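Local coordinates for Aureochrome1-like protein (Ochromonas danica, PDB 6I20), which probably acts as a blue-light receptor, its PAS-fold LOV domain binding flavin mononucleotide as chromophore, at residues D27-T41 with L45-Q57. Residues are numbered along the deposited sequence; the frame is centred on the assembly and turned at random. Where two conformers were deposited one is given.
Sequences DNPIVYASQGFLTLT and LSEVLGRNCRFLQ. With FMN (flavin mononucleotide), chain E; EDO (1,2-ethanediol), chain G.
N52 reaches across to D27 and the flavin ribityl chain at once, a worked example of one amide tying a neighbouring loop's backbone to the cofactor. Its CB rests against D27 O (3.5 Å) and the OD2 of the same residue. CG, anti to the backbone N (chi1 -175°), lies between D27 O and FMN O2'. ND2 donates an almost straight bond to D27 O (2.9 Å), which lies in the amide plane. OD1 accepts from FMN O2' at 2.8 Å and also from R54 N, closing an Asx turn, while sitting over the centre of one face of the R54 guanidinium. This sequence, N52-C53-R54-F55-L56-Q57, is the flavin-binding signature of LOV domains within the PAS fold, and in one of two conformers C53 SG stands 3.6 Å from FMN C4A, consistent with the photochemical adduct of the family. R54 meets D27 end-on and nearly coplanar in a salt bridge, NH1 to OD2 and NH2 to OD1, each on the syn lone pair; NH2 also donates to phosphate O1P (2.7 Å). A leucine here would probably leave both the D27 carboxylate and the phosphate without this shared positive partner. Three residues beyond D27, I30 N donates to R51 O and I30 O accepts from G50 N. In that same C53 conformer I30 CD1 touches SG, and on the helix side F37 CZ approaches the sulfur obliquely, at 3.7 Å, with V48 CG1 at the ring edge.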
loop_
_atom_site.group_PDB
_atom_site.type_symbol
_atom_site.label_atom_id
_atom_site.label_comp_id
_atom_site.label_asym_id
_atom_site.label_seq_id
_atom_site.Cartn_x
_atom_site.Cartn_y
_atom_site.Cartn_z
ATOM N N ASP A 27 4.767 2.552 14.415
ATOM C CA ASP A 27 3.629 2.627 13.552
ATOM C C ASP A 27 3.870 2.291 12.090
ATOM O O ASP A 27 3.060 2.622 11.244
ATOM C CB ASP A 27 2.927 4.001 13.657
ATOM C CG ASP A 27 1.434 3.904 13.390
ATOM O OD1 ASP A 27 0.857 2.790 13.475
ATOM O OD2 ASP A 27 0.811 4.964 13.071
ATOM N N ASN A 28 4.955 1.580 11.815
ATOM C CA ASN A 28 5.197 1.033 10.485
ATOM C C ASN A 28 4.990 2.047 9.360
ATOM O O ASN A 28 4.184 1.830 8.417
ATOM C CB ASN A 28 4.291 -0.201 10.273
ATOM C CG ASN A 28 4.630 -1.008 9.038
ATOM O OD1 ASN A 28 5.770 -1.015 8.561
ATOM N ND2 ASN A 28 3.631 -1.684 8.512
ATOM N N PRO A 29 5.733 3.162 9.432
ATOM C CA PRO A 29 5.524 4.234 8.477
ATOM C C PRO A 29 6.193 4.013 7.125
ATOM O O PRO A 29 7.138 3.214 6.987
ATOM C CB PRO A 29 6.180 5.399 9.158
ATOM C CG PRO A 29 7.344 4.789 9.861
ATOM C CD PRO A 29 6.776 3.505 10.391
ATOM N N ILE A 30 5.747 4.795 6.176
ATOM C CA ILE A 30 6.317 4.853 4.841
ATOM C C ILE A 30 7.730 5.450 4.923
ATOM O O ILE A 30 7.942 6.525 5.500
ATOM C CB ILE A 30 5.456 5.703 3.914
ATOM C CG1 ILE A 30 4.068 5.134 3.720
ATOM C CG2 ILE A 30 6.128 5.936 2.569
ATOM C CD1 ILE A 30 3.115 6.174 3.118
ATOM N N VAL A 31 8.697 4.753 4.298
ATOM C CA VAL A 31 10.084 5.212 4.175
ATOM C C VAL A 31 10.461 5.498 2.696
ATOM O O VAL A 31 11.539 6.069 2.462
ATOM C CB VAL A 31 11.133 4.279 4.821
ATOM C CG1 VAL A 31 10.975 4.259 6.335
ATOM C CG2 VAL A 31 11.061 2.885 4.212
ATOM N N TYR A 32 9.601 5.157 1.738
ATOM C CA TYR A 32 9.842 5.465 0.340
ATOM C C TYR A 32 8.461 5.485 -0.326
ATOM O O TYR A 32 7.638 4.574 -0.080
ATOM C CB TYR A 32 10.719 4.377 -0.342
ATOM C CG TYR A 32 11.093 4.759 -1.741
ATOM C CD1 TYR A 32 10.252 4.457 -2.810
ATOM C CD2 TYR A 32 12.279 5.471 -1.991
ATOM C CE1 TYR A 32 10.564 4.878 -4.119
ATOM C CE2 TYR A 32 12.612 5.876 -3.267
ATOM C CZ TYR A 32 11.744 5.591 -4.315
ATOM O OH TYR A 32 12.102 6.012 -5.596
ATOM N N ALA A 33 8.209 6.469 -1.184
ATOM C CA ALA A 33 6.949 6.516 -1.952
ATOM C C ALA A 33 7.260 6.888 -3.366
ATOM O O ALA A 33 8.034 7.812 -3.618
ATOM C CB ALA A 33 5.975 7.532 -1.360
ATOM N N SER A 34 6.680 6.149 -4.307
ATOM C CA SER A 34 6.928 6.451 -5.712
ATOM C C SER A 34 6.186 7.657 -6.222
ATOM O O SER A 34 5.136 8.040 -5.677
ATOM C CB SER A 34 6.569 5.273 -6.614
ATOM O OG SER A 34 5.172 5.126 -6.746
ATOM N N GLN A 35 6.657 8.243 -7.306
ATOM C CA GLN A 35 5.952 9.325 -7.954
ATOM C C GLN A 35 4.524 8.977 -8.296
ATOM O O GLN A 35 3.638 9.795 -8.144
ATOM C CB GLN A 35 6.711 9.819 -9.213
ATOM C CG GLN A 35 6.000 10.981 -9.906
ATOM C CD GLN A 35 5.916 12.206 -9.031
ATOM O OE1 GLN A 35 6.968 12.734 -8.640
ATOM N NE2 GLN A 35 4.682 12.647 -8.671
ATOM N N GLY A 36 4.302 7.755 -8.750
ATOM C CA GLY A 36 2.965 7.315 -9.114
ATOM C C GLY A 36 2.024 7.355 -7.925
ATOM O O GLY A 36 0.860 7.723 -8.073
ATOM N N PHE A 37 2.506 6.919 -6.769
ATOM C CA PHE A 37 1.705 6.989 -5.534
ATOM C C PHE A 37 1.330 8.430 -5.210
ATOM O O PHE A 37 0.181 8.738 -4.848
ATOM C CB PHE A 37 2.454 6.379 -4.370
ATOM C CG PHE A 37 1.731 6.441 -3.054
ATOM C CD1 PHE A 37 0.832 5.448 -2.693
ATOM C CD2 PHE A 37 1.973 7.467 -2.169
ATOM C CE1 PHE A 37 0.168 5.489 -1.481
ATOM C CE2 PHE A 37 1.301 7.499 -0.951
ATOM C CZ PHE A 37 0.419 6.519 -0.599
ATOM N N LEU A 38 2.277 9.330 -5.350
ATOM C CA LEU A 38 2.030 10.751 -5.073
ATOM C C LEU A 38 0.981 11.294 -6.018
ATOM O O LEU A 38 0.094 12.046 -5.610
ATOM C CB LEU A 38 3.319 11.557 -5.139
ATOM C CG LEU A 38 4.466 11.084 -4.265
ATOM C CD1 LEU A 38 5.698 11.926 -4.529
ATOM C CD2 LEU A 38 4.108 11.033 -2.788
ATOM N N THR A 39 1.088 10.975 -7.305
ATOM C CA THR A 39 0.133 11.465 -8.279
ATOM C C THR A 39 -1.259 10.887 -8.054
ATOM O O THR A 39 -2.251 11.633 -8.111
ATOM C CB THR A 39 0.611 11.181 -9.685
ATOM O OG1 THR A 39 1.873 11.844 -9.830
ATOM C CG2 THR A 39 -0.377 11.701 -10.726
ATOM N N LEU A 40 -1.317 9.605 -7.746
ATOM C CA LEU A 40 -2.599 8.920 -7.482
ATOM C C LEU A 40 -3.316 9.556 -6.298
ATOM O O LEU A 40 -4.509 9.799 -6.357
ATOM C CB LEU A 40 -2.348 7.441 -7.184
ATOM C CG LEU A 40 -3.519 6.632 -6.631
ATOM C CD1 LEU A 40 -4.622 6.568 -7.683
ATOM C CD2 LEU A 40 -3.015 5.242 -6.233
ATOM N N THR A 41 -2.589 9.755 -5.207
ATOM C CA THR A 41 -3.188 10.180 -3.957
ATOM C C THR A 41 -3.279 11.687 -3.781
ATOM O O THR A 41 -4.068 12.147 -2.910
ATOM C CB THR A 41 -2.425 9.595 -2.762
ATOM O OG1 THR A 41 -1.116 10.186 -2.680
ATOM C CG2 THR A 41 -2.371 8.099 -2.802
ATOM N N LEU A 45 5.480 14.248 -1.425
ATOM C CA LEU A 45 6.349 13.270 -0.755
ATOM C C LEU A 45 6.589 13.635 0.729
ATOM O O LEU A 45 6.567 12.765 1.610
ATOM C CB LEU A 45 7.712 13.167 -1.474
ATOM C CG LEU A 45 8.650 12.084 -0.951
ATOM C CD1 LEU A 45 8.049 10.677 -1.044
ATOM C CD2 LEU A 45 9.952 12.148 -1.739
ATOM N N SER A 46 6.764 14.926 0.984
ATOM C CA SER A 46 6.998 15.440 2.333
ATOM C C SER A 46 5.791 15.279 3.252
ATOM O O SER A 46 5.957 15.468 4.467
ATOM C CB SER A 46 7.377 16.916 2.219
ATOM O OG SER A 46 6.374 17.592 1.489
ATOM N N GLU A 47 4.622 14.946 2.725
ATOM C CA GLU A 47 3.425 14.700 3.509
ATOM C C GLU A 47 3.190 13.227 3.774
ATOM O O GLU A 47 2.282 12.872 4.517
ATOM C CB GLU A 47 2.191 15.277 2.785
ATOM C CG GLU A 47 2.233 16.771 2.672
ATOM C CD GLU A 47 1.086 17.341 1.901
ATOM O OE1 GLU A 47 0.834 16.929 0.750
ATOM O OE2 GLU A 47 0.394 18.222 2.452
ATOM N N VAL A 48 3.951 12.347 3.109
ATOM C CA VAL A 48 3.721 10.898 3.233
ATOM C C VAL A 48 4.832 10.163 3.975
ATOM O O VAL A 48 4.575 9.238 4.741
ATOM C CB VAL A 48 3.363 10.254 1.922
ATOM C CG1 VAL A 48 2.247 10.932 1.174
ATOM C CG2 VAL A 48 4.516 10.054 1.058
ATOM N N LEU A 49 6.095 10.542 3.743
ATOM C CA LEU A 49 7.171 9.877 4.455
ATOM C C LEU A 49 6.990 10.067 5.955
ATOM O O LEU A 49 6.612 11.161 6.410
ATOM C CB LEU A 49 8.525 10.386 4.040
ATOM C CG LEU A 49 8.919 10.163 2.579
ATOM C CD1 LEU A 49 10.241 10.848 2.336
ATOM C CD2 LEU A 49 8.948 8.701 2.183
ATOM N N GLY A 50 7.223 9.002 6.722
ATOM C CA GLY A 50 7.066 9.060 8.189
ATOM C C GLY A 50 5.658 8.842 8.693
ATOM O O GLY A 50 5.429 8.911 9.910
ATOM N N ARG A 51 4.720 8.589 7.779
ATOM C CA ARG A 51 3.321 8.363 8.099
ATOM C C ARG A 51 2.903 6.934 7.761
ATOM O O ARG A 51 3.373 6.363 6.784
ATOM C CB ARG A 51 2.437 9.337 7.296
ATOM C CG ARG A 51 2.795 10.803 7.542
ATOM C CD ARG A 51 2.253 11.261 8.888
ATOM N NE ARG A 51 0.878 10.849 9.106
ATOM C CZ ARG A 51 -0.222 11.465 8.652
ATOM N NH1 ARG A 51 -1.367 10.921 8.885
ATOM N NH2 ARG A 51 -0.181 12.628 8.008
ATOM N N ASN A 52 2.045 6.341 8.580
ATOM C CA ASN A 52 1.366 5.098 8.237
ATOM C C ASN A 52 0.359 5.373 7.125
ATOM O O ASN A 52 -0.357 6.387 7.162
ATOM C CB ASN A 52 0.662 4.535 9.472
ATOM C CG ASN A 52 0.049 3.191 9.216
ATOM O OD1 ASN A 52 -0.986 3.106 8.570
ATOM N ND2 ASN A 52 0.703 2.134 9.708
ATOM N N CYS A 53 0.240 4.451 6.178
ATOM C CA CYS A 53 -0.614 4.630 4.997
ATOM C C CYS A 53 -2.160 4.669 5.273
ATOM O O CYS A 53 -2.939 4.969 4.370
ATOM C CB CYS A 53 -0.230 3.577 3.924
ATOM S SG CYS A 53 -0.196 4.183 2.238
ATOM N N ARG A 54 -2.568 4.452 6.530
ATOM C CA ARG A 54 -3.969 4.515 6.858
ATOM C C ARG A 54 -4.570 5.884 6.601
ATOM O O ARG A 54 -5.796 6.020 6.645
ATOM C CB ARG A 54 -4.233 4.082 8.295
ATOM C CG ARG A 54 -3.885 5.112 9.336
ATOM C CD ARG A 54 -4.310 4.690 10.733
ATOM N NE ARG A 54 -3.568 3.564 11.246
ATOM C CZ ARG A 54 -2.367 3.644 11.804
ATOM N NH1 ARG A 54 -1.746 4.802 11.970
ATOM N NH2 ARG A 54 -1.764 2.529 12.208
ATOM N N PHE A 55 -3.765 6.925 6.406
ATOM C CA PHE A 55 -4.311 8.232 6.031
ATOM C C PHE A 55 -5.154 8.246 4.761
ATOM O O PHE A 55 -5.900 9.184 4.490
ATOM C CB PHE A 55 -3.234 9.353 5.988
ATOM C CG PHE A 55 -2.196 9.178 4.899
ATOM C CD1 PHE A 55 -2.469 9.547 3.593
ATOM C CD2 PHE A 55 -0.943 8.651 5.186
ATOM C CE1 PHE A 55 -1.517 9.379 2.611
ATOM C CE2 PHE A 55 -0.002 8.462 4.186
ATOM C CZ PHE A 55 -0.297 8.799 2.897
ATOM N N LEU A 56 -5.004 7.184 3.971
ATOM C CA LEU A 56 -5.839 6.998 2.761
ATOM C C LEU A 56 -7.239 6.500 3.035
ATOM O O LEU A 56 -8.076 6.481 2.145
ATOM C CB LEU A 56 -5.130 6.086 1.764
ATOM C CG LEU A 56 -3.832 6.599 1.191
ATOM C CD1 LEU A 56 -3.241 5.553 0.246
ATOM C CD2 LEU A 56 -4.000 7.920 0.451
ATOM N N GLN A 57 -7.512 6.111 4.285
ATOM C CA GLN A 57 -8.816 5.525 4.610
ATOM C C GLN A 57 -9.772 6.586 5.147
ATOM O O GLN A 57 -9.335 7.603 5.673
ATOM C CB GLN A 57 -8.624 4.421 5.634
ATOM C CG GLN A 57 -7.722 3.286 5.119
ATOM C CD GLN A 57 -7.179 2.395 6.208
ATOM O OE1 GLN A 57 -7.628 2.434 7.374
ATOM N NE2 GLN A 57 -6.198 1.538 5.837
HETATM N N1 FMN E . -3.929 1.053 3.479
HETATM C C2 FMN E . -4.683 1.686 2.554
HETATM O O2 FMN E . -5.868 1.965 2.848
HETATM N N3 FMN E . -4.215 2.050 1.335
HETATM C C4 FMN E . -2.935 1.774 0.940
HETATM O O4 FMN E . -2.559 2.066 -0.226
HETATM C C4A FMN E . -2.087 1.138 1.891
HETATM N N5 FMN E . -0.785 0.855 1.566
HETATM C C5A FMN E . -0.045 0.170 2.472
HETATM C C6 FMN E . 1.293 -0.162 2.171
HETATM C C7 FMN E . 2.079 -0.845 3.041
HETATM C C7M FMN E . 3.529 -1.222 2.663
HETATM C C8 FMN E . 1.566 -1.252 4.320
HETATM C C8M FMN E . 2.416 -2.018 5.282
HETATM C C9 FMN E . 0.268 -0.938 4.640
HETATM C C9A FMN E . -0.564 -0.264 3.757
HETATM N N10 FMN E . -1.884 0.112 4.116
HETATM C C10 FMN E . -2.649 0.741 3.176
HETATM C "C1'" FMN E . -2.500 -0.371 5.346
HETATM C "C2'" FMN E . -2.332 0.524 6.577
HETATM O "O2'" FMN E . -1.031 1.128 6.528
HETATM C "C3'" FMN E . -2.444 -0.324 7.835
HETATM O "O3'" FMN E . -1.515 -1.421 7.820
HETATM C "C4'" FMN E . -3.828 -0.869 8.112
HETATM O "O4'" FMN E . -4.752 0.233 8.085
HETATM C "C5'" FMN E . -3.888 -1.526 9.532
HETATM O "O5'" FMN E . -3.088 -0.752 10.487
HETATM P P FMN E . -3.499 -0.870 12.041
HETATM O O1P FMN E . -2.611 0.058 12.775
HETATM O O2P FMN E . -4.923 -0.507 12.124
HETATM O O3P FMN E . -3.255 -2.340 12.360
HETATM C C1 EDO G . 3.171 12.055 -12.436
HETATM O O1 EDO G . 3.922 12.564 -13.548
HETATM C C2 EDO G . 2.520 10.732 -12.817
HETATM O O2 EDO G . 2.937 9.664 -11.956
HETATM O O HOH W 1 2.017 2.042 6.516
#